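Local coordinates for protein alanine racemase (Acinetobacter baumannii, PDB 4QHR) that belongs to the alanine racemase family, whose two-domain chains join an N-terminal TIM-type barrel to a C-terminal domain rich in beta strands, at residues Asn325-Val329 against Asp330-Glu334; Asp275-Pro278 against Arg279-Lys283; Ser194-Ile197 against Phe198-Glu202; Ala221-Thr224 against Val225-Asp229; Glu202-Phe205 against Asp206-Pro210. All coordinates share one frame; numbering follows the deposited sequence.

Interaction 1 (Asn325-Val329 against Asp330-Glu334); sequences NHRLV and DDVAE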
loop_
_atom_site.group_PDB
_atom_site.type_symbol
_atom_site.label_atom_id
_atom_site.label_comp_id
_atom_site.label_asym_id
_atom_site.label_seq_id
_atom_site.Cartn_x
_atom_site.Cartn_y
_atom_site.Cartn_z
ATOM N N ASN A 325 13.222 12.726 -7.414
ATOM C CA ASN A 325 14.470 12.944 -8.173
ATOM C C ASN A 325 15.766 12.901 -7.330
ATOM O O ASN A 325 16.869 12.753 -7.897
ATOM C CB ASN A 325 14.421 14.272 -8.879
ATOM C CG ASN A 325 13.479 14.280 -10.039
ATOM O OD1 ASN A 325 12.380 14.884 -9.979
ATOM N ND2 ASN A 325 13.873 13.628 -11.090
ATOM N N HIS A 326 15.648 13.054 -6.009
ATOM C CA HIS A 326 16.826 13.130 -5.130
ATOM C C HIS A 326 17.032 11.873 -4.350
ATOM O O HIS A 326 18.181 11.461 -4.212
ATOM C CB HIS A 326 16.711 14.340 -4.214
ATOM C CG HIS A 326 16.344 15.568 -4.971
ATOM N ND1 HIS A 326 15.057 16.027 -5.026
ATOM C CD2 HIS A 326 17.062 16.347 -5.809
ATOM C CE1 HIS A 326 15.007 17.106 -5.799
ATOM N NE2 HIS A 326 16.212 17.306 -6.307
ATOM N N ARG A 327 15.982 11.259 -3.824
ATOM C CA ARG A 327 16.090 9.882 -3.294
ATOM C C ARG A 327 15.339 8.964 -4.260
ATOM O O ARG A 327 14.109 9.056 -4.407
ATOM C CB ARG A 327 15.487 9.802 -1.909
ATOM C CG ARG A 327 15.533 8.460 -1.189
ATOM C CD ARG A 327 16.949 7.926 -1.031
ATOM N NE ARG A 327 16.939 6.633 -0.330
ATOM C CZ ARG A 327 17.956 5.797 -0.268
ATOM N NH1 ARG A 327 19.115 6.108 -0.865
ATOM N NH2 ARG A 327 17.805 4.629 0.364
ATOM N N LEU A 328 16.064 8.090 -4.937
ATOM C CA LEU A 328 15.476 7.308 -6.040
ATOM C C LEU A 328 14.634 6.176 -5.487
ATOM O O LEU A 328 15.087 5.443 -4.596
ATOM C CB LEU A 328 16.531 6.790 -7.007
ATOM C CG LEU A 328 17.350 7.883 -7.687
ATOM C CD1 LEU A 328 18.545 7.244 -8.345
ATOM C CD2 LEU A 328 16.506 8.650 -8.709
ATOM N N VAL A 329 13.405 6.053 -6.024
ATOM C CA VAL A 329 12.471 5.012 -5.564
ATOM C C VAL A 329 13.108 3.619 -5.578
ATOM O O VAL A 329 12.834 2.856 -4.668
ATOM C CB VAL A 329 11.139 5.024 -6.325
ATOM C CG1 VAL A 329 11.339 4.502 -7.750
ATOM C CG2 VAL A 329 10.093 4.213 -5.605
ATOM N N ASP A 330 13.950 3.287 -6.569
ATOM C CA ASP A 330 14.624 1.955 -6.574
ATOM C C ASP A 330 15.681 1.771 -5.460
ATOM O O ASP A 330 15.968 0.648 -5.069
ATOM C CB ASP A 330 15.257 1.630 -7.950
ATOM C CG ASP A 330 14.240 1.534 -9.027
ATOM O OD1 ASP A 330 13.384 0.645 -8.916
ATOM O OD2 ASP A 330 14.293 2.364 -9.954
ATOM N N ASP A 331 16.279 2.854 -4.965
ATOM C CA ASP A 331 17.168 2.741 -3.790
ATOM C C ASP A 331 16.340 2.483 -2.519
ATOM O O ASP A 331 16.708 1.679 -1.661
ATOM C CB ASP A 331 18.052 3.972 -3.615
ATOM C CG ASP A 331 19.041 4.154 -4.747
ATOM O OD1 ASP A 331 19.380 3.158 -5.367
ATOM O OD2 ASP A 331 19.479 5.266 -5.026
ATOM N N VAL A 332 15.213 3.177 -2.387
ATOM C CA VAL A 332 14.293 2.896 -1.268
ATOM C C VAL A 332 13.820 1.447 -1.335
ATOM O O VAL A 332 13.845 0.710 -0.318
ATOM C CB VAL A 332 13.052 3.831 -1.245
ATOM C CG1 VAL A 332 12.208 3.502 -0.066
ATOM C CG2 VAL A 332 13.470 5.272 -1.185
ATOM N N ALA A 333 13.399 1.011 -2.528
ATOM C CA ALA A 333 13.042 -0.408 -2.690
ATOM C C ALA A 333 14.117 -1.410 -2.229
ATOM O O ALA A 333 13.834 -2.376 -1.515
ATOM C CB ALA A 333 12.649 -0.698 -4.125
ATOM N N GLU A 334 15.322 -1.174 -2.665
ATOM C CA GLU A 334 16.423 -2.071 -2.337
ATOM C C GLU A 334 16.635 -2.121 -0.822
ATOM O O GLU A 334 16.763 -3.198 -0.265
ATOM C CB GLU A 334 17.712 -1.653 -3.065
ATOM C CG GLU A 334 18.882 -2.566 -2.720
ATOM C CD GLU A 334 20.263 -1.952 -2.944
ATOM O OE1 GLU A 334 20.415 -0.712 -3.003
ATOM O OE2 GLU A 334 21.232 -2.733 -3.015
HETATM O O HOH W 1 18.858 7.626 -4.340
#

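Interaction 2 (Asp275-Pro278 against Arg279-Lys283); sequences DGYP and RAYVK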
loop_
_atom_site.group_PDB
_atom_site.type_symbol
_atom_site.label_atom_id
_atom_site.label_comp_id
_atom_site.label_asym_id
_atom_site.label_seq_id
_atom_site.Cartn_x
_atom_site.Cartn_y
_atom_site.Cartn_z
ATOM N N ASP A 275 0.334 5.492 4.919
ATOM C CA ASP A 275 0.361 6.209 3.645
ATOM C C ASP A 275 0.927 5.386 2.500
ATOM O O ASP A 275 0.862 5.809 1.357
ATOM C CB ASP A 275 1.205 7.441 3.767
ATOM C CG ASP A 275 0.751 8.296 4.851
ATOM O OD1 ASP A 275 -0.229 9.028 4.569
ATOM O OD2 ASP A 275 1.334 8.193 5.977
ATOM N N GLY A 276 1.457 4.231 2.819
ATOM C CA GLY A 276 2.146 3.389 1.851
ATOM C C GLY A 276 3.659 3.552 1.853
ATOM O O GLY A 276 4.315 2.974 1.019
ATOM N N TYR A 277 4.229 4.295 2.807
ATOM C CA TYR A 277 5.667 4.274 2.973
ATOM C C TYR A 277 6.075 2.951 3.657
ATOM O O TYR A 277 5.476 2.614 4.671
ATOM C CB TYR A 277 6.096 5.461 3.821
ATOM C CG TYR A 277 7.603 5.668 3.862
ATOM C CD1 TYR A 277 8.287 6.168 2.761
ATOM C CD2 TYR A 277 8.324 5.361 4.970
ATOM C CE1 TYR A 277 9.664 6.368 2.790
ATOM C CE2 TYR A 277 9.700 5.582 5.033
ATOM C CZ TYR A 277 10.369 6.068 3.932
ATOM O OH TYR A 277 11.742 6.271 4.005
ATOM N N PRO A 278 7.044 2.190 3.093
ATOM C CA PRO A 278 7.244 0.822 3.563
ATOM C C PRO A 278 7.852 0.785 4.954
ATOM O O PRO A 278 8.612 1.682 5.294
ATOM C CB PRO A 278 8.225 0.212 2.561
ATOM C CG PRO A 278 8.317 1.147 1.430
ATOM C CD PRO A 278 7.895 2.501 1.915
ATOM N N ARG A 279 7.508 -0.245 5.721
ATOM C CA ARG A 279 7.869 -0.340 7.120
ATOM C C ARG A 279 9.189 -1.033 7.337
ATOM O O ARG A 279 9.994 -0.550 8.156
ATOM C CB ARG A 279 6.800 -1.151 7.900
ATOM C CG ARG A 279 7.066 -1.382 9.356
ATOM C CD ARG A 279 5.948 -2.153 10.078
ATOM N NE ARG A 279 6.423 -2.579 11.399
ATOM C CZ ARG A 279 7.146 -3.692 11.630
ATOM N NH1 ARG A 279 7.447 -4.553 10.641
ATOM N NH2 ARG A 279 7.530 -3.988 12.864
ATOM N N ALA A 280 9.389 -2.170 6.690
ATOM C CA ALA A 280 10.419 -3.089 7.157
ATOM C C ALA A 280 11.666 -3.050 6.243
ATOM O O ALA A 280 11.593 -3.396 5.080
ATOM C CB ALA A 280 9.855 -4.498 7.286
ATOM N N TYR A 281 12.784 -2.610 6.779
ATOM C CA TYR A 281 13.981 -2.411 5.992
ATOM C C TYR A 281 15.024 -3.452 6.290
ATOM O O TYR A 281 15.083 -3.967 7.382
ATOM C CB TYR A 281 14.483 -0.997 6.218
ATOM C CG TYR A 281 13.542 -0.047 5.598
ATOM C CD1 TYR A 281 12.416 0.366 6.283
ATOM C CD2 TYR A 281 13.727 0.412 4.293
ATOM C CE1 TYR A 281 11.496 1.255 5.715
ATOM C CE2 TYR A 281 12.800 1.302 3.706
ATOM C CZ TYR A 281 11.687 1.718 4.435
ATOM O OH TYR A 281 10.750 2.597 3.881
ATOM N N VAL A 282 15.839 -3.779 5.308
ATOM C CA VAL A 282 16.899 -4.771 5.486
ATOM C C VAL A 282 18.335 -4.160 5.457
ATOM O O VAL A 282 19.330 -4.853 5.714
ATOM C CB VAL A 282 16.785 -5.905 4.443
ATOM C CG1 VAL A 282 15.513 -6.681 4.634
ATOM C CG2 VAL A 282 16.857 -5.360 3.061
ATOM N N LYS A 283 18.403 -2.869 5.104
ATOM C CA LYS A 283 19.613 -2.053 5.114
ATOM C C LYS A 283 19.101 -0.699 5.512
ATOM O O LYS A 283 17.890 -0.481 5.474
ATOM C CB LYS A 283 20.216 -1.919 3.703
ATOM C CG LYS A 283 20.057 -3.136 2.797
ATOM C CD LYS A 283 20.924 -3.128 1.529
ATOM C CE LYS A 283 21.140 -1.749 0.897
ATOM N NZ LYS A 283 22.181 -1.827 -0.179
#

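Interaction 3 (Ser194-Ile197 against Phe198-Glu202); sequences SAAI and FKWPE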
loop_
_atom_site.group_PDB
_atom_site.type_symbol
_atom_site.label_atom_id
_atom_site.label_comp_id
_atom_site.label_asym_id
_atom_site.label_seq_id
_atom_site.Cartn_x
_atom_site.Cartn_y
_atom_site.Cartn_z
ATOM N N SER A 194 10.077 -3.333 -20.621
ATOM C CA SER A 194 11.031 -2.270 -20.533
ATOM C C SER A 194 12.454 -2.823 -20.644
ATOM O O SER A 194 13.269 -2.279 -21.363
ATOM C CB SER A 194 10.900 -1.522 -19.196
ATOM O OG SER A 194 9.622 -0.913 -19.069
ATOM N N ALA A 195 12.711 -3.901 -19.932
ATOM C CA ALA A 195 14.076 -4.463 -19.914
ATOM C C ALA A 195 14.535 -4.884 -21.324
ATOM O O ALA A 195 15.693 -4.592 -21.765
ATOM C CB ALA A 195 14.132 -5.628 -18.934
ATOM N N ALA A 196 13.646 -5.589 -22.018
ATOM C CA ALA A 196 13.911 -6.037 -23.385
ATOM C C ALA A 196 14.029 -4.875 -24.378
ATOM O O ALA A 196 14.812 -4.966 -25.336
ATOM C CB ALA A 196 12.854 -6.997 -23.853
ATOM N N ILE A 197 13.254 -3.780 -24.178
ATOM C CA ILE A 197 13.446 -2.570 -25.001
ATOM C C ILE A 197 14.911 -2.082 -24.909
ATOM O O ILE A 197 15.517 -1.683 -25.931
ATOM C CB ILE A 197 12.391 -1.470 -24.661
ATOM C CG1 ILE A 197 10.997 -1.939 -25.100
ATOM C CG2 ILE A 197 12.731 -0.145 -25.345
ATOM C CD1 ILE A 197 9.841 -1.161 -24.539
ATOM N N PHE A 198 15.503 -2.109 -23.710
ATOM C CA PHE A 198 16.885 -1.675 -23.551
ATOM C C PHE A 198 17.870 -2.712 -24.107
ATOM O O PHE A 198 18.862 -2.346 -24.758
ATOM C CB PHE A 198 17.221 -1.379 -22.074
ATOM C CG PHE A 198 16.750 -0.051 -21.602
ATOM C CD1 PHE A 198 17.457 1.078 -21.903
ATOM C CD2 PHE A 198 15.619 0.074 -20.850
ATOM C CE1 PHE A 198 17.032 2.334 -21.473
ATOM C CE2 PHE A 198 15.200 1.291 -20.394
ATOM C CZ PHE A 198 15.899 2.433 -20.725
ATOM N N LYS A 199 17.572 -3.982 -23.894
ATOM C CA LYS A 199 18.533 -5.022 -24.245
ATOM C C LYS A 199 18.457 -5.635 -25.626
ATOM O O LYS A 199 19.477 -5.957 -26.163
ATOM C CB LYS A 199 18.476 -6.105 -23.254
ATOM C CG LYS A 199 19.080 -5.638 -21.939
ATOM C CD LYS A 199 18.735 -6.580 -20.801
ATOM C CE LYS A 199 19.408 -7.921 -20.959
ATOM N NZ LYS A 199 19.352 -8.695 -19.691
ATOM N N TRP A 200 17.269 -5.790 -26.192
ATOM C CA TRP A 200 17.092 -6.605 -27.385
ATOM C C TRP A 200 16.235 -5.916 -28.435
ATOM O O TRP A 200 15.138 -6.404 -28.722
ATOM C CB TRP A 200 16.464 -7.961 -27.032
ATOM C CG TRP A 200 17.193 -8.698 -26.019
ATOM C CD1 TRP A 200 18.550 -8.872 -25.953
ATOM C CD2 TRP A 200 16.652 -9.367 -24.855
ATOM N NE1 TRP A 200 18.868 -9.603 -24.842
ATOM C CE2 TRP A 200 17.729 -9.926 -24.159
ATOM C CE3 TRP A 200 15.363 -9.539 -24.341
ATOM C CZ2 TRP A 200 17.564 -10.650 -22.981
ATOM C CZ3 TRP A 200 15.196 -10.251 -23.183
ATOM C CH2 TRP A 200 16.298 -10.808 -22.511
ATOM N N PRO A 201 16.755 -4.841 -29.066
ATOM C CA PRO A 201 15.953 -4.169 -30.102
ATOM C C PRO A 201 15.628 -5.106 -31.242
ATOM O O PRO A 201 14.634 -4.881 -31.916
ATOM C CB PRO A 201 16.835 -2.982 -30.568
ATOM C CG PRO A 201 18.212 -3.352 -30.133
ATOM C CD PRO A 201 18.066 -4.188 -28.880
ATOM N N GLU A 202 16.430 -6.151 -31.453
ATOM C CA GLU A 202 16.148 -7.131 -32.524
ATOM C C GLU A 202 14.840 -7.899 -32.314
ATOM O O GLU A 202 14.303 -8.505 -33.256
ATOM C CB GLU A 202 17.318 -8.118 -32.718
ATOM C CG GLU A 202 17.559 -9.100 -31.577
ATOM C CD GLU A 202 18.455 -8.572 -30.435
ATOM O OE1 GLU A 202 18.785 -7.360 -30.346
ATOM O OE2 GLU A 202 18.805 -9.417 -29.601
HETATM O O HOH W 2 18.049 -0.918 -27.221
#

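Interaction 4 (Ala221-Thr224 against Val225-Asp229); sequences ADKT and VHDLD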
loop_
_atom_site.group_PDB
_atom_site.type_symbol
_atom_site.label_atom_id
_atom_site.label_comp_id
_atom_site.label_asym_id
_atom_site.label_seq_id
_atom_site.Cartn_x
_atom_site.Cartn_y
_atom_site.Cartn_z
ATOM N N ALA A 221 18.350 -4.073 -11.636
ATOM C CA ALA A 221 18.918 -3.930 -10.290
ATOM C C ALA A 221 20.234 -3.199 -10.302
ATOM O O ALA A 221 20.568 -2.520 -9.339
ATOM C CB ALA A 221 19.085 -5.308 -9.631
ATOM N N ASP A 222 20.970 -3.306 -11.406
ATOM C CA ASP A 222 22.300 -2.750 -11.508
ATOM C C ASP A 222 22.378 -1.481 -12.381
ATOM O O ASP A 222 23.467 -1.062 -12.772
ATOM C CB ASP A 222 23.263 -3.845 -12.015
ATOM C CG ASP A 222 22.938 -4.316 -13.430
ATOM O OD1 ASP A 222 21.853 -4.011 -13.963
ATOM O OD2 ASP A 222 23.778 -5.007 -14.028
ATOM N N LYS A 223 21.238 -0.866 -12.698
ATOM C CA LYS A 223 21.251 0.382 -13.432
ATOM C C LYS A 223 20.332 1.369 -12.796
ATOM O O LYS A 223 19.196 1.021 -12.465
ATOM C CB LYS A 223 20.797 0.188 -14.878
ATOM C CG LYS A 223 21.658 -0.773 -15.670
ATOM C CD LYS A 223 23.024 -0.173 -16.007
ATOM C CE LYS A 223 23.893 -1.235 -16.666
ATOM N NZ LYS A 223 25.026 -0.572 -17.358
ATOM N N THR A 224 20.808 2.605 -12.662
ATOM C CA THR A 224 19.970 3.701 -12.198
ATOM C C THR A 224 19.241 4.319 -13.371
ATOM O O THR A 224 19.632 4.146 -14.543
ATOM C CB THR A 224 20.791 4.835 -11.544
ATOM O OG1 THR A 224 21.506 5.524 -12.563
ATOM C CG2 THR A 224 21.741 4.316 -10.463
ATOM N N VAL A 225 18.186 5.076 -13.061
ATOM C CA VAL A 225 17.461 5.794 -14.116
ATOM C C VAL A 225 18.346 6.817 -14.799
ATOM O O VAL A 225 18.143 7.145 -15.975
ATOM C CB VAL A 225 16.157 6.427 -13.626
ATOM C CG1 VAL A 225 15.187 5.331 -13.326
ATOM C CG2 VAL A 225 16.358 7.277 -12.382
ATOM N N HIS A 226 19.329 7.329 -14.068
ATOM C CA HIS A 226 20.307 8.208 -14.698
ATOM C C HIS A 226 21.138 7.490 -15.740
ATOM O O HIS A 226 21.396 8.053 -16.779
ATOM C CB HIS A 226 21.272 8.764 -13.684
ATOM C CG HIS A 226 20.600 9.536 -12.620
ATOM N ND1 HIS A 226 19.689 10.534 -12.895
ATOM C CD2 HIS A 226 20.688 9.457 -11.274
ATOM C CE1 HIS A 226 19.259 11.051 -11.755
ATOM N NE2 HIS A 226 19.860 10.421 -10.761
ATOM N N ASP A 227 21.542 6.266 -15.448
ATOM C CA ASP A 227 22.261 5.428 -16.432
ATOM C C ASP A 227 21.425 5.149 -17.655
ATOM O O ASP A 227 21.960 4.977 -18.770
ATOM C CB ASP A 227 22.693 4.069 -15.878
ATOM C CG ASP A 227 23.622 4.169 -14.677
ATOM O OD1 ASP A 227 24.462 5.111 -14.650
ATOM O OD2 ASP A 227 23.477 3.310 -13.756
ATOM N N LEU A 228 20.116 5.096 -17.457
ATOM C CA LEU A 228 19.209 4.740 -18.510
ATOM C C LEU A 228 18.621 5.897 -19.236
ATOM O O LEU A 228 17.898 5.656 -20.199
ATOM C CB LEU A 228 18.052 3.897 -17.930
ATOM C CG LEU A 228 18.456 2.589 -17.253
ATOM C CD1 LEU A 228 17.197 1.985 -16.602
ATOM C CD2 LEU A 228 19.076 1.604 -18.221
ATOM N N ASP A 229 18.930 7.112 -18.789
ATOM C CA ASP A 229 18.351 8.368 -19.251
ATOM C C ASP A 229 16.805 8.336 -19.165
ATOM O O ASP A 229 16.099 8.575 -20.158
ATOM C CB ASP A 229 18.844 8.801 -20.662
ATOM C CG ASP A 229 18.333 10.198 -21.080
ATOM O OD1 ASP A 229 18.003 11.108 -20.258
ATOM O OD2 ASP A 229 18.262 10.399 -22.287
#

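Interaction 5 (Glu202-Phe205 against Asp206-Pro210); sequences ELNF and DYVRP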
loop_
_atom_site.group_PDB
_atom_site.type_symbol
_atom_site.label_atom_id
_atom_site.label_comp_id
_atom_site.label_asym_id
_atom_site.label_seq_id
_atom_site.Cartn_x
_atom_site.Cartn_y
_atom_site.Cartn_z
ATOM N N GLU A 202 16.430 -6.151 -31.453
ATOM C CA GLU A 202 16.148 -7.131 -32.524
ATOM C C GLU A 202 14.840 -7.899 -32.314
ATOM O O GLU A 202 14.303 -8.505 -33.256
ATOM C CB GLU A 202 17.318 -8.118 -32.718
ATOM C CG GLU A 202 17.559 -9.100 -31.577
ATOM C CD GLU A 202 18.455 -8.572 -30.435
ATOM O OE1 GLU A 202 18.785 -7.360 -30.346
ATOM O OE2 GLU A 202 18.805 -9.417 -29.601
ATOM N N LEU A 203 14.345 -7.903 -31.086
ATOM C CA LEU A 203 13.023 -8.497 -30.755
ATOM C C LEU A 203 11.855 -7.509 -30.655
ATOM O O LEU A 203 10.771 -7.902 -30.211
ATOM C CB LEU A 203 13.125 -9.305 -29.457
ATOM C CG LEU A 203 14.151 -10.449 -29.478
ATOM C CD1 LEU A 203 14.131 -11.195 -28.177
ATOM C CD2 LEU A 203 13.907 -11.464 -30.567
ATOM N N ASN A 204 12.026 -6.288 -31.137
ATOM C CA ASN A 204 10.957 -5.304 -31.093
ATOM C C ASN A 204 9.754 -5.736 -31.910
ATOM O O ASN A 204 8.620 -5.600 -31.467
ATOM C CB ASN A 204 11.412 -3.931 -31.631
ATOM C CG ASN A 204 12.334 -3.167 -30.699
ATOM O OD1 ASN A 204 12.557 -3.493 -29.515
ATOM N ND2 ASN A 204 12.873 -2.172 -31.221
ATOM N N PHE A 205 10.010 -6.263 -33.115
ATOM C CA PHE A 205 8.897 -6.562 -34.057
ATOM C C PHE A 205 7.858 -5.438 -34.135
ATOM O O PHE A 205 8.229 -4.246 -34.224
ATOM C CB PHE A 205 8.316 -7.930 -33.740
ATOM C CG PHE A 205 9.329 -9.031 -33.837
ATOM C CD1 PHE A 205 9.886 -9.345 -35.085
ATOM C CD2 PHE A 205 9.767 -9.725 -32.714
ATOM C CE1 PHE A 205 10.848 -10.341 -35.219
ATOM C CE2 PHE A 205 10.709 -10.746 -32.850
ATOM C CZ PHE A 205 11.262 -11.033 -34.102
ATOM N N ASP A 206 6.565 -5.769 -34.064
ATOM C CA ASP A 206 5.515 -4.790 -34.392
ATOM C C ASP A 206 5.037 -3.933 -33.206
ATOM O O ASP A 206 4.651 -2.780 -33.389
ATOM C CB ASP A 206 4.359 -5.546 -35.004
ATOM C CG ASP A 206 4.817 -6.405 -36.178
ATOM O OD1 ASP A 206 5.033 -5.821 -37.267
ATOM O OD2 ASP A 206 5.050 -7.599 -36.004
ATOM N N TYR A 207 5.041 -4.500 -32.012
ATOM C CA TYR A 207 4.598 -3.829 -30.797
ATOM C C TYR A 207 5.555 -4.107 -29.637
ATOM O O TYR A 207 5.831 -5.235 -29.330
ATOM C CB TYR A 207 3.222 -4.340 -30.374
ATOM C CG TYR A 207 2.095 -3.996 -31.305
ATOM C CD1 TYR A 207 1.774 -4.843 -32.372
ATOM C CD2 TYR A 207 1.358 -2.855 -31.133
ATOM C CE1 TYR A 207 0.739 -4.534 -33.250
ATOM C CE2 TYR A 207 0.312 -2.546 -31.999
ATOM C CZ TYR A 207 0.030 -3.386 -33.059
ATOM O OH TYR A 207 -1.006 -3.107 -33.906
ATOM N N VAL A 208 6.019 -3.041 -28.986
ATOM C CA VAL A 208 6.710 -3.134 -27.708
ATOM C C VAL A 208 5.711 -2.689 -26.603
ATOM O O VAL A 208 4.748 -1.914 -26.863
ATOM C CB VAL A 208 8.008 -2.292 -27.728
ATOM C CG1 VAL A 208 8.961 -2.850 -28.777
ATOM C CG2 VAL A 208 7.755 -0.807 -27.915
ATOM N N ARG A 209 5.970 -3.152 -25.394
ATOM C CA ARG A 209 5.097 -2.956 -24.247
ATOM C C ARG A 209 5.855 -2.413 -23.042
ATOM O O ARG A 209 5.997 -3.102 -22.075
ATOM C CB ARG A 209 4.423 -4.254 -23.869
ATOM C CG ARG A 209 3.751 -4.956 -25.054
ATOM C CD ARG A 209 2.859 -6.107 -24.633
ATOM N NE ARG A 209 3.528 -7.112 -23.777
ATOM C CZ ARG A 209 4.155 -8.211 -24.182
ATOM N NH1 ARG A 209 4.295 -8.489 -25.479
ATOM N NH2 ARG A 209 4.698 -9.029 -23.268
ATOM N N PRO A 210 6.330 -1.177 -23.116
ATOM C CA PRO A 210 6.941 -0.617 -21.952
ATOM C C PRO A 210 5.985 -0.374 -20.782
ATOM O O PRO A 210 4.903 0.189 -20.968
ATOM C CB PRO A 210 7.394 0.747 -22.411
ATOM C CG PRO A 210 6.350 1.114 -23.448
ATOM C CD PRO A 210 6.145 -0.172 -24.176
#

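Interaction 1 (Asn325-Val329 against Asp330-Glu334)
Backbone bonds tie Leu328 and Val329 to the residues that follow. Val332 N donates to Leu328 O at 3.2 Å and Ala333 N to Val329 O at 2.9 Å; Asp331 N also reaches Leu328 O, at 2.9 Å, but that bond is weak because it is bent to 128°. Leu328 is the N-cap residue, right before helix 329-335 in the C-terminal domain. A water adds to the cap: it accepts from Leu328 N and donates to Asp331 OD2 (2.5 Å), standing in for the one bond of a capping box that runs from the N-cap amide to the side chain three residues on. Packing comes from Arg327, which holds CG opposite its backbone N (chi1 -179°), 3.8 Å from Val332 CG2; the bend at chi2 then turns the guanidinium over the first helical turn, with Asp331 CB 3.6 Å above one face and toward the rim. Charge is a looser matter. Arg327 NH1 and Asp331 OD2 are 4.3 Å apart, the oxygen lying well out of the guanidinium plane, and Arg327 NH2 is hydrogen-bonded to Asn285. Beneath, Val329, Val332 and Ala333 rest on Leu343 of helix 340-345.

Interaction 2 (Asp275-Pro278 against Arg279-Lys283)
With CG opposite its backbone N (chi1 -170°), Tyr277 offers a ring face to Tyr281, whose own CG stays beside the backbone N (chi1 -69°) and lets the phenol reach back along the chain. The two side chains cross at about a right angle. Tyr281 OH sits 3.3 Å above one face of the Tyr277 ring, toward the rim, with CE2 of Tyr277 the nearest atom to that oxygen at 3.4 Å. The same hydroxyl donates to Pro278 O at 2.7 Å, approaching from 38° out of the carbonyl plane. This side-chain-to-backbone bond bridges three residues in the loop between strands 264-269 and 286-289 of the C-terminal domain, at the interface of the dimer. Pro278 O lies at the edge of the Tyr281 ring, close to CE1 (2.9 Å), while Pro278 CD packs 3.5 Å from Tyr281 OH and covers the same face of Tyr277. Arg279 turns the other way: its backbone N bonds to Glu342 of the second subunit and its NH1 to Thr338 of that subunit, whose Arg346 also packs on Pro278.

Interaction 3 (Ser194-Ile197 against Phe198-Glu202)
In the barrel helix 194-199, Ala196 and Trp200 meet where the last turn unwinds. Three bonds in succession hold it: Phe198 N to Ser194 O (3.2 Å), Lys199 N to Ala195 O (2.9 Å) and Trp200 N to Ala196 O (2.7 Å), the last made as Trp200 leaves the helical path. The indole of Trp200 folds back obliquely against Ala196, CE3 lying 3.6 Å from its CB, and Lys199 CB stands 3.8 Å above one indole face, toward the rim. On Phe198, CG lies beside the backbone N (chi1 -80°), which brings CD2 to 3.4 Å from Ser194 O. Lys199 runs its CB and CG past Ala195 O before NZ finds its acceptor, Ala163 O. A water donates to both Ile197 O (2.9 Å) and Phe198 O (3.0 Å) at the end of the helix. At the other end Ser194 OG bonds to Met213 N and to OP3 of the modified residue LLP at position 34. Ile197 and Phe198 lean on helix 10-23, Ile197 touching Val20 and both touching Leu23.

Interaction 4 (Ala221-Thr224 against Val225-Asp229)
The carboxylate of Asp227 is met by Thr224 from above its plane: Thr224 N donates to Asp227 OD2 at 3.0 Å, nearly straight (166°) but 39° out of the carboxylate plane. The other flat group, the imidazole of His226, is approached obliquely by Thr224 OG1, 4.1 Å from His226 CG. A bond runs the opposite way as well, from Asp227 N to Thr224 OG1 at 3.0 Å; with chi1 at 72° the hydroxyl is tucked between its own backbone N and carbonyl carbon, facing the amides of the first turn. These reciprocal bonds make a capping box, with Thr224 as N-cap of the short, weakly bonded helical turn of about 225-228. Thr224 O takes a weak bond from Leu228 N at 3.1 Å and also lies 3.3 Å from Leu228 CG. Before the cap, Lys223 crosses Asp227 at about a right angle, and its CB packs on Leu228 CD2 at 4.0 Å. The turn ends in a Schellman motif at Asp229, which has positive phi; Arg19 binds the carbonyls of Leu228 and Asp229. Asp227 thus places negative charge at the amino end of the helix, where the amides and Lys223 NZ, 5.5 Å from Asp227 OD2, would be expected to favour its ionised form.

Interaction 5 (Glu202-Phe205 against Asp206-Pro210)
Asn204 and Val208 make the tight half of this contact, both buried and crossing at a slant. One methyl does the touching: Val208 CG1, placed beside its own backbone N (chi1 -63°), lies 3.7 Å from Asn204 OD1 and 3.9 Å from Asn204 CB. The same methyl is 3.9 Å from Asn204 O, so it fills the inside of the bend. No hydrogen bond joins the two segments; Asn204 O and Asp206 N are 3.3 Å apart, but the angle is poor. The looser half is partly exposed. Phe205, at positive phi (44°), reverses the chain, and its ring heads away toward Leu178 and Lys181 of helix 168-184, with Glu202 O 4.0 Å above one face. Asp206 OD2 comes only to 4.0 Å from Phe205 CB and bonds instead to Ala189 N. A short loop, bent at Phe205, thus leads from helix 194-199 into strand 207-208, which pairs with the first barrel strand, 28-32, and is bonded through Asp206 to Ala189 of the seventh, 188-190, consistent with closure of the TIM barrel.

Interactions 3 and 5 are consecutive on the chain, sharing Glu202, and their centres lie 8 Å apart; Ile197 CD1 packs at 3.8 Å on both Val208 CB and Pro210 CB. Together they flank the modified residue LLP at position 34, bonded at its phosphate by Ser194 and at N1 by Arg209. Interaction 4 touches interaction 3 through Leu228 O and Phe198 CE1 (3.7 Å) and interaction 1 through Val225 CG2 and Leu328 CD2 (3.9 Å), which places its short helix between barrel and C-terminal domain. Interaction 1 meets interaction 2 by a salt bridge, Glu334 OE2 to Lys283 NZ, 3.1 Å. Interactions 2 and 5 are farthest apart, with centres about 35 Å from each other.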